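Local coordinates for SusD-like carbohydrate binding protein (Bacteroides vulgatus, PDB 3LEW) that probably binds carbohydrate at the bacterial outer membrane for nutrient uptake, at residues 53-57 against 418-422; 56-60 against 399-403; 394-398 against 411-417. One frame throughout, in Å; residues are numbered along the deposited sequence.

Contact 1: residues 53-57 against 418-422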
ATOM      1  N   ASP A  53      -2.398  -1.122   6.824  1.00 14.59           N
ATOM      2  CA  ASP A  53      -2.022  -2.310   7.563  1.00 14.69           C
ATOM      3  C   ASP A  53      -2.483  -2.292   8.995  1.00 13.83           C
ATOM      4  O   ASP A  53      -2.835  -3.342   9.529  1.00 14.21           O
ATOM      5  CB  ASP A  53      -0.489  -2.529   7.458  1.00 15.89           C
ATOM      6  CG  ASP A  53      -0.069  -2.935   6.056  1.00 17.78           C
ATOM      7  OD1 ASP A  53      -0.836  -3.664   5.357  1.00 17.03           O
ATOM      8  OD2 ASP A  53       1.037  -2.548   5.643  1.00 18.43           O
ATOM      9  N   ALA A  54      -2.484  -1.121   9.651  1.00 12.66           N
ATOM     10  CA  ALA A  54      -3.023  -1.008  10.991  1.00 13.54           C
ATOM     11  C   ALA A  54      -4.502  -1.393  11.012  1.00 13.47           C
ATOM     12  O   ALA A  54      -5.008  -1.917  11.999  1.00 14.17           O
ATOM     13  CB  ALA A  54      -2.820   0.449  11.558  1.00 13.03           C
HETATM   14  N   MSE A  55      -5.182  -1.191   9.896  1.00 14.17           N
HETATM   15  CA  MSE A  55      -6.608  -1.509   9.801  1.00 13.93           C
HETATM   16  C   MSE A  55      -6.895  -2.950   9.264  1.00 14.43           C
HETATM   17  O   MSE A  55      -7.972  -3.212   8.717  1.00 16.82           O
HETATM   18  CB  MSE A  55      -7.209  -0.404   8.937  1.00 13.14           C
HETATM   19  CG  MSE A  55      -7.192   0.958   9.665  1.00 12.35           C
HETATM   20 SE   MSE A  55      -7.654   2.414   8.537  0.75 12.01          SE
HETATM   21  CE  MSE A  55      -9.545   2.081   8.238  1.00 13.28           C
ATOM     22  N   GLY A  56      -5.963  -3.879   9.512  1.00 14.27           N
ATOM     23  CA  GLY A  56      -6.067  -5.219   9.032  1.00 14.24           C
ATOM     24  C   GLY A  56      -6.069  -6.235  10.171  1.00 14.05           C
ATOM     25  O   GLY A  56      -6.253  -5.888  11.364  1.00 15.41           O
ATOM     26  N   SER A  57      -5.869  -7.485   9.800  1.00 12.60           N
ATOM     27  CA  SER A  57      -5.942  -8.585  10.739  1.00 12.52           C
ATOM     28  C   SER A  57      -4.615  -8.943  11.332  1.00 13.04           C
ATOM     29  O   SER A  57      -4.587  -9.768  12.249  1.00 13.13           O
ATOM     30  CB  SER A  57      -6.517  -9.828  10.022  1.00 13.14           C
ATOM     31  OG  SER A  57      -7.860  -9.567   9.582  1.00 13.93           O
ATOM     32  N   THR A 418     -13.892  -9.764   6.099  1.00 16.89           N
ATOM     33  CA  THR A 418     -13.902  -9.131   7.405  0.50 15.90           C
ATOM     34  C   THR A 418     -12.536  -9.183   8.055  1.00 17.01           C
ATOM     35  O   THR A 418     -11.749 -10.102   7.858  1.00 17.63           O
ATOM     36  CB  THR A 418     -14.939  -9.727   8.348  0.50 16.11           C
ATOM     37  OG1 THR A 418     -15.016  -8.912   9.536  0.50 14.55           O
ATOM     38  CG2 THR A 418     -14.623 -11.216   8.702  0.50 12.49           C
ATOM     39  N   VAL A 419     -12.222  -8.139   8.817  1.00 16.78           N
ATOM     40  CA  VAL A 419     -11.093  -8.138   9.741  0.50 15.80           C
ATOM     41  C   VAL A 419     -11.296  -9.258  10.734  1.00 15.92           C
ATOM     42  O   VAL A 419     -12.412  -9.455  11.205  1.00 16.08           O
ATOM     43  CB  VAL A 419     -11.047  -6.807  10.533  0.50 15.82           C
ATOM     44  CG1 VAL A 419     -10.128  -6.914  11.796  0.50 15.85           C
ATOM     45  CG2 VAL A 419     -10.610  -5.699   9.616  0.50 14.09           C
ATOM     46  N   VAL A 420     -10.243  -9.989  11.075  1.00 15.83           N
ATOM     47  CA  VAL A 420     -10.333 -11.078  12.047  1.00 16.35           C
ATOM     48  C   VAL A 420      -9.194 -10.879  13.057  1.00 16.96           C
ATOM     49  O   VAL A 420      -8.024 -10.702  12.670  1.00 16.43           O
ATOM     50  CB  VAL A 420     -10.174 -12.487  11.381  1.00 16.29           C
ATOM     51  CG1 VAL A 420     -10.177 -13.604  12.447  1.00 16.64           C
ATOM     52  CG2 VAL A 420     -11.298 -12.727  10.372  1.00 18.06           C
ATOM     53  N   ARG A 421      -9.553 -10.875  14.333  1.00 15.39           N
ATOM     54  CA  ARG A 421      -8.585 -10.656  15.427  1.00 15.51           C
ATOM     55  C   ARG A 421      -8.936 -11.473  16.654  1.00 14.92           C
ATOM     56  O   ARG A 421      -9.925 -11.188  17.351  1.00 15.03           O
ATOM     57  CB  ARG A 421      -8.545  -9.185  15.839  1.00 15.69           C
ATOM     58  CG  ARG A 421      -8.005  -8.261  14.720  1.00 13.74           C
ATOM     59  CD  ARG A 421      -7.891  -6.862  15.179  1.00 12.46           C
ATOM     60  NE  ARG A 421      -7.410  -5.977  14.105  1.00 14.57           N
ATOM     61  CZ  ARG A 421      -7.345  -4.662  14.239  1.00 14.57           C
ATOM     62  NH1 ARG A 421      -7.769  -4.091  15.366  1.00 15.09           N
ATOM     63  NH2 ARG A 421      -6.892  -3.899  13.246  1.00 15.19           N
ATOM     64  N   ASN A 422      -8.079 -12.432  16.960  1.00 15.28           N
ATOM     65  CA  ASN A 422      -8.247 -13.257  18.137  1.00 15.66           C
ATOM     66  C   ASN A 422      -7.307 -12.871  19.276  1.00 15.70           C
ATOM     67  O   ASN A 422      -6.202 -12.422  19.052  1.00 15.51           O
ATOM     68  CB  ASN A 422      -8.114 -14.731  17.744  1.00 15.86           C
ATOM     69  CG  ASN A 422      -9.262 -15.168  16.859  1.00 17.68           C
ATOM     70  OD1 ASN A 422     -10.423 -14.949  17.210  1.00 19.67           O
ATOM     71  ND2 ASN A 422      -8.956 -15.720  15.688  1.00 18.66           N
TER
HETATM   72  O   HOH W   1      -9.051 -10.890   7.490  1.00 21.54           O
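Arg421 and Ser57 make this a polar, largely buried contact between two loops: the turn that leaves helix 46-54 and the irregular chain that follows helix 408-414. Two grips hold it. In the first, Arg421 meets the carbonyl of Gly56 side-on, sending both NE and NH2 to the one oxygen; NH2 lies 2.8 Å from Gly56 O and NE 3.0 Å. The arginine chain, extended from CG to NE, carries the group to Gly56, and the acceptor sits within 1° of the guanidinium plane. Ala54 O also lies near that plane, 3.0 Å from Arg421 NH2. NH1 bonds to the backbone oxygens of Asn71 and Phe452.

The second grip is backbone to side chain. Val420 N donates to Ser57 OG over 2.8 Å in a nearly straight bond (169°), the hydroxyl being turned to the side of its own backbone N, with chi1 -63°. A water bonded to Ser57 OG donates to Thr418 O and carries the link back to Thr418. Beside the two grips, Val419 CG2 lies 3.7 Å from Met55 O, while Ile412 packs against the same valine. The carbonyls of Gly56, Asn71 and Phe452 take up N-H groups of the guanidinium, which is buried without a carboxylate in this contact, and their dipoles probably help to stabilise its charge.

Contact 2: residues 56-60 against 399-403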
ATOM      1  N   GLY A  56      -5.963  -3.879   9.512  1.00 14.27           N
ATOM      2  CA  GLY A  56      -6.067  -5.219   9.032  1.00 14.24           C
ATOM      3  C   GLY A  56      -6.069  -6.235  10.171  1.00 14.05           C
ATOM      4  O   GLY A  56      -6.253  -5.888  11.364  1.00 15.41           O
ATOM      5  N   SER A  57      -5.869  -7.485   9.800  1.00 12.60           N
ATOM      6  CA  SER A  57      -5.942  -8.585  10.739  1.00 12.52           C
ATOM      7  C   SER A  57      -4.615  -8.943  11.332  1.00 13.04           C
ATOM      8  O   SER A  57      -4.587  -9.768  12.249  1.00 13.13           O
ATOM      9  CB  SER A  57      -6.517  -9.828  10.022  1.00 13.14           C
ATOM     10  OG  SER A  57      -7.860  -9.567   9.582  1.00 13.93           O
ATOM     11  N   ASP A  58      -3.521  -8.429  10.765  1.00 13.54           N
ATOM     12  CA  ASP A  58      -2.193  -9.000  11.068  1.00 14.07           C
ATOM     13  C   ASP A  58      -1.226  -8.132  11.858  1.00 13.49           C
ATOM     14  O   ASP A  58      -0.053  -8.560  12.148  1.00 13.40           O
ATOM     15  CB  ASP A  58      -1.539  -9.449   9.773  1.00 14.39           C
ATOM     16  CG  ASP A  58      -2.422 -10.410   8.998  1.00 15.90           C
ATOM     17  OD1 ASP A  58      -2.982 -11.302   9.679  1.00 16.35           O
ATOM     18  OD2 ASP A  58      -2.606 -10.198   7.766  1.00 15.71           O
ATOM     19  N   VAL A  59      -1.678  -6.944  12.218  1.00 13.91           N
ATOM     20  CA  VAL A  59      -0.825  -5.937  12.870  1.00 14.24           C
ATOM     21  C   VAL A  59      -1.475  -5.518  14.176  1.00 14.73           C
ATOM     22  O   VAL A  59      -2.681  -5.269  14.210  1.00 14.70           O
ATOM     23  CB  VAL A  59      -0.619  -4.709  11.928  1.00 14.61           C
ATOM     24  CG1 VAL A  59       0.084  -3.522  12.637  1.00 15.53           C
ATOM     25  CG2 VAL A  59       0.155  -5.145  10.654  1.00 11.95           C
ATOM     26  N   VAL A  60      -0.672  -5.501  15.243  1.00 14.05           N
ATOM     27  CA  VAL A  60      -1.006  -4.991  16.560  0.50 13.67           C
ATOM     28  C   VAL A  60      -0.202  -3.710  16.813  1.00 13.85           C
ATOM     29  O   VAL A  60       1.047  -3.775  16.783  1.00 13.85           O
ATOM     30  CB  VAL A  60      -0.568  -6.031  17.650  0.50 14.20           C
ATOM     31  CG1 VAL A  60      -0.902  -5.552  19.050  0.50 12.55           C
ATOM     32  CG2 VAL A  60      -1.175  -7.439  17.384  0.50 11.44           C
ATOM     33  N   ARG A 399      -1.243 -11.738   2.430  1.00 12.41           N
ATOM     34  CA  ARG A 399      -1.040 -11.275   3.800  1.00 13.56           C
ATOM     35  C   ARG A 399       0.341 -11.669   4.297  1.00 12.59           C
ATOM     36  O   ARG A 399       0.985 -10.888   5.005  1.00 13.40           O
ATOM     37  CB  ARG A 399      -2.124 -11.862   4.718  1.00 13.36           C
ATOM     38  CG  ARG A 399      -3.515 -11.213   4.428  1.00 14.53           C
ATOM     39  CD  ARG A 399      -4.607 -12.026   5.063  1.00 16.74           C
ATOM     40  NE  ARG A 399      -4.436 -12.138   6.503  1.00 15.52           N
ATOM     41  CZ  ARG A 399      -5.131 -12.992   7.261  1.00 19.88           C
ATOM     42  NH1 ARG A 399      -6.034 -13.803   6.714  1.00 21.61           N
ATOM     43  NH2 ARG A 399      -4.948 -13.047   8.566  1.00 19.05           N
ATOM     44  N   LYS A 400       0.769 -12.852   3.915  1.00 12.72           N
ATOM     45  CA  LYS A 400       2.053 -13.401   4.382  1.00 12.98           C
ATOM     46  C   LYS A 400       3.226 -12.682   3.711  1.00 14.28           C
ATOM     47  O   LYS A 400       4.162 -12.282   4.381  1.00 15.55           O
ATOM     48  CB  LYS A 400       2.122 -14.890   4.110  1.00 13.29           C
ATOM     49  CG  LYS A 400       1.185 -15.728   4.961  1.00 13.63           C
ATOM     50  CD  LYS A 400       1.047 -17.133   4.383  1.00 14.35           C
ATOM     51  CE  LYS A 400       2.386 -17.936   4.453  1.00 16.40           C
ATOM     52  NZ  LYS A 400       2.306 -19.210   3.649  1.00 15.44           N
ATOM     53  N   GLU A 401       3.152 -12.524   2.410  1.00 13.42           N
ATOM     54  CA  GLU A 401       4.269 -11.957   1.620  1.00 12.86           C
ATOM     55  C   GLU A 401       4.338 -10.442   1.692  1.00 14.15           C
ATOM     56  O   GLU A 401       5.435  -9.878   1.611  1.00 13.28           O
ATOM     57  CB  GLU A 401       4.156 -12.420   0.159  1.00 13.98           C
ATOM     58  CG  GLU A 401       5.182 -11.812  -0.849  1.00 13.70           C
ATOM     59  CD  GLU A 401       6.633 -12.179  -0.590  1.00 14.84           C
ATOM     60  OE1 GLU A 401       6.903 -13.113   0.197  1.00 16.54           O
ATOM     61  OE2 GLU A 401       7.523 -11.534  -1.199  1.00 15.55           O
ATOM     62  N   LEU A 402       3.169  -9.785   1.755  1.00 14.12           N
ATOM     63  CA  LEU A 402       3.062  -8.318   1.672  1.00 14.63           C
ATOM     64  C   LEU A 402       2.820  -7.621   3.029  1.00 14.53           C
ATOM     65  O   LEU A 402       2.463  -6.440   3.067  1.00 14.05           O
ATOM     66  CB  LEU A 402       1.968  -7.902   0.672  1.00 14.70           C
ATOM     67  CG  LEU A 402       2.169  -8.480  -0.733  1.00 15.56           C
ATOM     68  CD1 LEU A 402       0.920  -8.190  -1.622  1.00 15.62           C
ATOM     69  CD2 LEU A 402       3.452  -7.968  -1.412  1.00 15.62           C
ATOM     70  N   TRP A 403       3.019  -8.346   4.110  1.00 14.91           N
ATOM     71  CA  TRP A 403       2.809  -7.824   5.467  1.00 14.34           C
ATOM     72  C   TRP A 403       3.522  -6.497   5.632  1.00 13.98           C
ATOM     73  O   TRP A 403       4.714  -6.369   5.336  1.00 14.66           O
ATOM     74  CB  TRP A 403       3.330  -8.819   6.527  1.00 14.60           C
ATOM     75  CG  TRP A 403       3.031  -8.386   7.943  1.00 13.61           C
ATOM     76  CD1 TRP A 403       1.965  -8.781   8.716  1.00 13.12           C
ATOM     77  CD2 TRP A 403       3.777  -7.427   8.753  1.00 13.38           C
ATOM     78  NE1 TRP A 403       2.028  -8.168   9.960  1.00 14.29           N
ATOM     79  CE2 TRP A 403       3.126  -7.329   9.989  1.00 12.77           C
ATOM     80  CE3 TRP A 403       4.934  -6.666   8.544  1.00 13.79           C
ATOM     81  CZ2 TRP A 403       3.565  -6.467  10.991  1.00 15.76           C
ATOM     82  CZ3 TRP A 403       5.361  -5.816   9.559  1.00 15.96           C
ATOM     83  CH2 TRP A 403       4.683  -5.750  10.763  1.00 16.98           C
TER
HETATM   84  O   HOH W   2      -0.626  -8.923   6.332  1.00 14.36           O
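Asp58 meets Arg399 and Trp403 at once, and between them these two residues fix the loop that leads into strand 59-61 against the C-terminal end of helix 387-401. The tight part is the salt bridge. Arg399 approaches side-on, NH2 giving its hydrogen to Asp58 OD1 (2.9 Å) and NE to Asp58 OD2 (3.0 Å). Both oxygens use their syn lone pairs, both bonds are nearly straight, and the carboxylate and guanidinium planes are only 8° apart, which is the textbook bidentate pairing. The arginine chain bends at chi3 (59°), and the two side chains cross at about a right angle.

Equally close is the indole. Trp403 NE1 donates to Asp58 O over 3.0 Å at 175°, the oxygen lying in the ring plane; seen from the carbonyl, however, the donor stands well above the peptide plane rather than on a lone pair. Val59 CG2 rests 3.7 Å from Trp403 CZ2, and Phe292 and Val288 add further packing around the ring.

The looser part lies where a water spans from Asp58 OD2 to Arg399 O, donating to both, in place of direct contact between aspartate and helix backbone. Arg399 itself is partly exposed. Its NH2 also comes within 3.9 Å of Ser57 CB, a plain packing contact. The recognised motif here is the bidentate Arg-Asp salt bridge; with the indole-carbonyl bond it joins the loop before strand 59-61, which pairs antiparallel with strand 286-288, to the C-terminal end of helix 387-401.

Contact 3: residues 394-398 against 411-417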
ATOM      1  N   ILE A 394      -4.628 -17.737  -2.094  1.00 13.91           N
ATOM      2  CA  ILE A 394      -3.922 -16.590  -2.687  1.00 13.84           C
ATOM      3  C   ILE A 394      -3.985 -15.359  -1.766  1.00 13.23           C
ATOM      4  O   ILE A 394      -2.976 -14.713  -1.495  1.00 13.58           O
ATOM      5  CB  ILE A 394      -4.415 -16.293  -4.118  1.00 13.46           C
ATOM      6  CG1 ILE A 394      -4.104 -17.475  -5.012  1.00 14.67           C
ATOM      7  CG2 ILE A 394      -3.752 -14.970  -4.659  1.00 15.37           C
ATOM      8  CD1 ILE A 394      -4.710 -17.384  -6.392  1.00 14.95           C
ATOM      9  N   TRP A 395      -5.165 -15.057  -1.260  1.00 13.08           N
ATOM     10  CA  TRP A 395      -5.341 -13.941  -0.319  1.00 13.32           C
ATOM     11  C   TRP A 395      -4.478 -14.128   0.950  1.00 13.90           C
ATOM     12  O   TRP A 395      -3.954 -13.134   1.496  1.00 14.72           O
ATOM     13  CB  TRP A 395      -6.802 -13.788   0.057  1.00 14.42           C
ATOM     14  CG  TRP A 395      -7.705 -13.413  -1.110  1.00 13.83           C
ATOM     15  CD1 TRP A 395      -7.342 -12.790  -2.279  1.00 15.10           C
ATOM     16  CD2 TRP A 395      -9.112 -13.585  -1.169  1.00 14.97           C
ATOM     17  NE1 TRP A 395      -8.456 -12.593  -3.065  1.00 14.24           N
ATOM     18  CE2 TRP A 395      -9.546 -13.097  -2.419  1.00 14.66           C
ATOM     19  CE3 TRP A 395     -10.052 -14.169  -0.309  1.00 18.63           C
ATOM     20  CZ2 TRP A 395     -10.898 -13.118  -2.806  1.00 17.00           C
ATOM     21  CZ3 TRP A 395     -11.395 -14.209  -0.711  1.00 19.27           C
ATOM     22  CH2 TRP A 395     -11.795 -13.674  -1.940  1.00 17.16           C
ATOM     23  N   LEU A 396      -4.360 -15.363   1.437  1.00 14.27           N
ATOM     24  CA  LEU A 396      -3.523 -15.638   2.601  0.50 14.42           C
ATOM     25  C   LEU A 396      -2.062 -15.395   2.267  1.00 14.58           C
ATOM     26  O   LEU A 396      -1.338 -14.780   3.050  1.00 14.95           O
ATOM     27  CB  LEU A 396      -3.712 -17.054   3.148  0.50 14.28           C
ATOM     28  CG  LEU A 396      -4.927 -17.199   4.068  0.50 15.51           C
ATOM     29  CD1 LEU A 396      -5.357 -18.655   4.142  0.50 13.33           C
ATOM     30  CD2 LEU A 396      -4.618 -16.647   5.443  0.50 15.97           C
ATOM     31  N   GLU A 397      -1.635 -15.861   1.109  1.00 15.04           N
ATOM     32  CA  GLU A 397      -0.232 -15.627   0.690  1.00 14.78           C
ATOM     33  C   GLU A 397       0.052 -14.126   0.484  1.00 14.15           C
ATOM     34  O   GLU A 397       1.163 -13.673   0.762  1.00 14.04           O
ATOM     35  CB  GLU A 397       0.126 -16.492  -0.537  1.00 16.14           C
ATOM     36  CG  GLU A 397       1.609 -16.632  -0.792  1.00 16.73           C
ATOM     37  CD  GLU A 397       2.377 -17.268   0.353  1.00 20.00           C
ATOM     38  OE1 GLU A 397       1.940 -18.291   0.927  1.00 21.44           O
ATOM     39  OE2 GLU A 397       3.404 -16.672   0.712  1.00 22.85           O
ATOM     40  N   ARG A 398      -0.925 -13.332   0.008  1.00 13.76           N
ATOM     41  CA  ARG A 398      -0.763 -11.873   0.008  1.00 13.56           C
ATOM     42  C   ARG A 398      -0.476 -11.311   1.416  1.00 12.97           C
ATOM     43  O   ARG A 398       0.390 -10.479   1.563  1.00 13.73           O
ATOM     44  CB  ARG A 398      -2.009 -11.157  -0.553  1.00 13.59           C
ATOM     45  CG  ARG A 398      -2.220 -11.380  -2.028  1.00 14.18           C
ATOM     46  CD  ARG A 398      -3.538 -10.728  -2.525  1.00 14.35           C
ATOM     47  NE  ARG A 398      -3.515  -9.299  -2.339  1.00 12.77           N
ATOM     48  CZ  ARG A 398      -3.037  -8.392  -3.195  1.00 16.25           C
ATOM     49  NH1 ARG A 398      -2.566  -8.738  -4.371  1.00 16.32           N
ATOM     50  NH2 ARG A 398      -3.035  -7.105  -2.852  1.00 17.92           N
ATOM     51  N   ASP A 411      -7.263  -5.048   0.538  1.00 14.01           N
ATOM     52  CA  ASP A 411      -7.768  -6.403   0.296  1.00 13.05           C
ATOM     53  C   ASP A 411      -9.077  -6.676   1.008  1.00 14.26           C
ATOM     54  O   ASP A 411      -9.969  -7.271   0.424  1.00 15.72           O
ATOM     55  CB  ASP A 411      -6.748  -7.445   0.691  1.00 13.35           C
ATOM     56  CG  ASP A 411      -5.582  -7.533  -0.289  1.00 16.93           C
ATOM     57  OD1 ASP A 411      -5.605  -6.951  -1.419  1.00 16.79           O
ATOM     58  OD2 ASP A 411      -4.588  -8.203   0.082  1.00 18.33           O
ATOM     59  N   ILE A 412      -9.202  -6.225   2.265  1.00 13.80           N
ATOM     60  CA  ILE A 412     -10.451  -6.354   3.037  1.00 13.77           C
ATOM     61  C   ILE A 412     -11.631  -5.705   2.276  1.00 14.00           C
ATOM     62  O   ILE A 412     -12.731  -6.284   2.135  1.00 14.67           O
ATOM     63  CB  ILE A 412     -10.254  -5.755   4.457  1.00 14.15           C
ATOM     64  CG1 ILE A 412      -9.446  -6.779   5.286  1.00 16.14           C
ATOM     65  CG2 ILE A 412     -11.613  -5.446   5.170  1.00 15.95           C
ATOM     66  CD1 ILE A 412      -8.860  -6.250   6.589  1.00 20.29           C
ATOM     67  N   ILE A 413     -11.390  -4.520   1.781  1.00 13.75           N
ATOM     68  CA  ILE A 413     -12.386  -3.755   0.995  1.00 14.14           C
ATOM     69  C   ILE A 413     -12.702  -4.488  -0.327  1.00 14.43           C
ATOM     70  O   ILE A 413     -13.841  -4.868  -0.564  1.00 13.21           O
ATOM     71  CB  ILE A 413     -11.928  -2.344   0.705  1.00 14.46           C
ATOM     72  CG1 ILE A 413     -11.938  -1.464   1.973  1.00 13.75           C
ATOM     73  CG2 ILE A 413     -12.841  -1.663  -0.293  1.00 14.00           C
ATOM     74  CD1 ILE A 413     -11.277  -0.041   1.821  1.00 14.50           C
ATOM     75  N   ARG A 414     -11.695  -4.701  -1.166  1.00 13.69           N
ATOM     76  CA  ARG A 414     -11.994  -5.222  -2.517  1.00 13.71           C
ATOM     77  C   ARG A 414     -12.551  -6.641  -2.518  1.00 13.78           C
ATOM     78  O   ARG A 414     -13.338  -7.008  -3.381  1.00 14.77           O
ATOM     79  CB  ARG A 414     -10.780  -5.101  -3.415  1.00 11.95           C
ATOM     80  CG  ARG A 414      -9.691  -6.149  -3.145  1.00 12.59           C
ATOM     81  CD  ARG A 414      -8.435  -5.886  -3.940  1.00 13.53           C
ATOM     82  NE  ARG A 414      -7.451  -6.908  -3.613  1.00 13.93           N
ATOM     83  CZ  ARG A 414      -7.394  -8.111  -4.187  1.00 14.19           C
ATOM     84  NH1 ARG A 414      -8.181  -8.425  -5.179  1.00 14.60           N
ATOM     85  NH2 ARG A 414      -6.506  -9.005  -3.753  1.00 16.11           N
ATOM     86  N   ASN A 415     -12.178  -7.448  -1.536  1.00 13.51           N
ATOM     87  CA  ASN A 415     -12.657  -8.840  -1.467  1.00 14.50           C
ATOM     88  C   ASN A 415     -13.935  -9.014  -0.615  1.00 14.87           C
ATOM     89  O   ASN A 415     -14.436 -10.131  -0.464  1.00 15.12           O
ATOM     90  CB  ASN A 415     -11.557  -9.743  -0.911  1.00 14.57           C
ATOM     91  CG  ASN A 415     -10.308  -9.760  -1.774  1.00 16.61           C
ATOM     92  OD1 ASN A 415     -10.371  -9.570  -2.974  1.00 19.95           O
ATOM     93  ND2 ASN A 415      -9.174 -10.073  -1.153  1.00 17.65           N
ATOM     94  N   GLN A 416     -14.424  -7.919  -0.024  1.00 15.35           N
ATOM     95  CA  GLN A 416     -15.590  -7.956   0.888  1.00 16.20           C
ATOM     96  C   GLN A 416     -15.349  -8.939   2.027  1.00 17.05           C
ATOM     97  O   GLN A 416     -16.225  -9.723   2.409  1.00 17.39           O
ATOM     98  CB  GLN A 416     -16.897  -8.228   0.146  1.00 15.84           C
ATOM     99  CG  GLN A 416     -17.233  -7.159  -0.868  1.00 16.35           C
ATOM    100  CD  GLN A 416     -18.582  -7.359  -1.487  1.00 15.67           C
ATOM    101  OE1 GLN A 416     -19.633  -7.317  -0.793  1.00 16.30           O
ATOM    102  NE2 GLN A 416     -18.589  -7.615  -2.782  1.00 16.34           N
ATOM    103  N   GLN A 417     -14.148  -8.871   2.592  1.00 16.86           N
ATOM    104  CA  GLN A 417     -13.802  -9.734   3.688  1.00 17.22           C
ATOM    105  C   GLN A 417     -13.994  -9.016   4.993  1.00 17.19           C
ATOM    106  O   GLN A 417     -14.288  -7.820   5.011  1.00 18.67           O
ATOM    107  CB  GLN A 417     -12.361 -10.229   3.511  1.00 18.70           C
ATOM    108  CG  GLN A 417     -12.236 -11.318   2.449  1.00 20.32           C
ATOM    109  CD  GLN A 417     -10.810 -11.771   2.328  1.00 27.43           C
ATOM    110  OE1 GLN A 417      -9.953 -11.025   1.844  1.00 29.39           O
ATOM    111  NE2 GLN A 417     -10.529 -12.988   2.804  1.00 30.27           N
TER
HETATM  112  O   HOH W   3      -5.433 -10.834   1.021  1.00 16.96           O
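Two consecutive helices, 387-401 and 408-414, face each other here through a salt-bridge network of Arg398, Asp411 and Arg414 and through a tryptophan packed against the Schellman motif that ends the second helix. Arg398 NE donates to Asp411 OD2 over 2.9 Å in an almost straight bond, while its NH2 makes only a weak bond to OD1. The guanidinium and carboxylate planes are 64° apart, far from the coplanar pairing. Asp411 OD1 is also gripped side-on by Arg414, whose NE lies 2.9 Å away and whose NH2 is the longer arm. Arg414 CG sits between its backbone N and carbonyl carbon (chi1 76°), and the chain then runs extended to NE, which brings the guanidinium back to Asp411. That NH2 comes to rest over one face of the Arg398 guanidinium, 3.3 Å from Arg398 NE, with the Asp411 carboxylate bonded to both arginines and Glu355 as a further partner of Arg414.

Beside the network, the amide of Asn415 stacks on one face of the Trp395 indole, planes 23° apart. Its CB lies over the six-membered ring, 4.1 Å from the centroid, in a CH-pi contact. Asn415 ND2 turns a hydrogen to Gln417 OE1 (3.2 Å). Gln417 OE1 lies over the same face, and NE2 approaches obliquely, 3.4 Å from Trp395 CE3. The indole NH is directed elsewhere, to Glu355. A water donating to both Trp395 O and Asp411 OD2 bridges the helices.

Two arginines sharing one aspartate would probably hold it ionised, and Glu355, a second carboxylate bonded to Arg414, probably helps to balance the two positive charges.

From the N terminus, the chain leaves helix 46-54 and at once supplies one side of both contact 1 and contact 2, which share Gly56 and Ser57. Contact 2 closes a loop of some 340 residues on reaching the end of helix 387-401; contact 1 closes a slightly longer one at 418-422. Contact 3 is local, joining that helix to helix 408-414 across 12 residues. It falls within the span of contact 1 but crosses contact 2, whose second segment lies between its own two. Ile412 touches Val419 and Gly56, joining contacts 1 and 3. Together they tie the end of helix 46-54 and the start of strand 59-61 to helix 387-401 and the loop after helix 408-414.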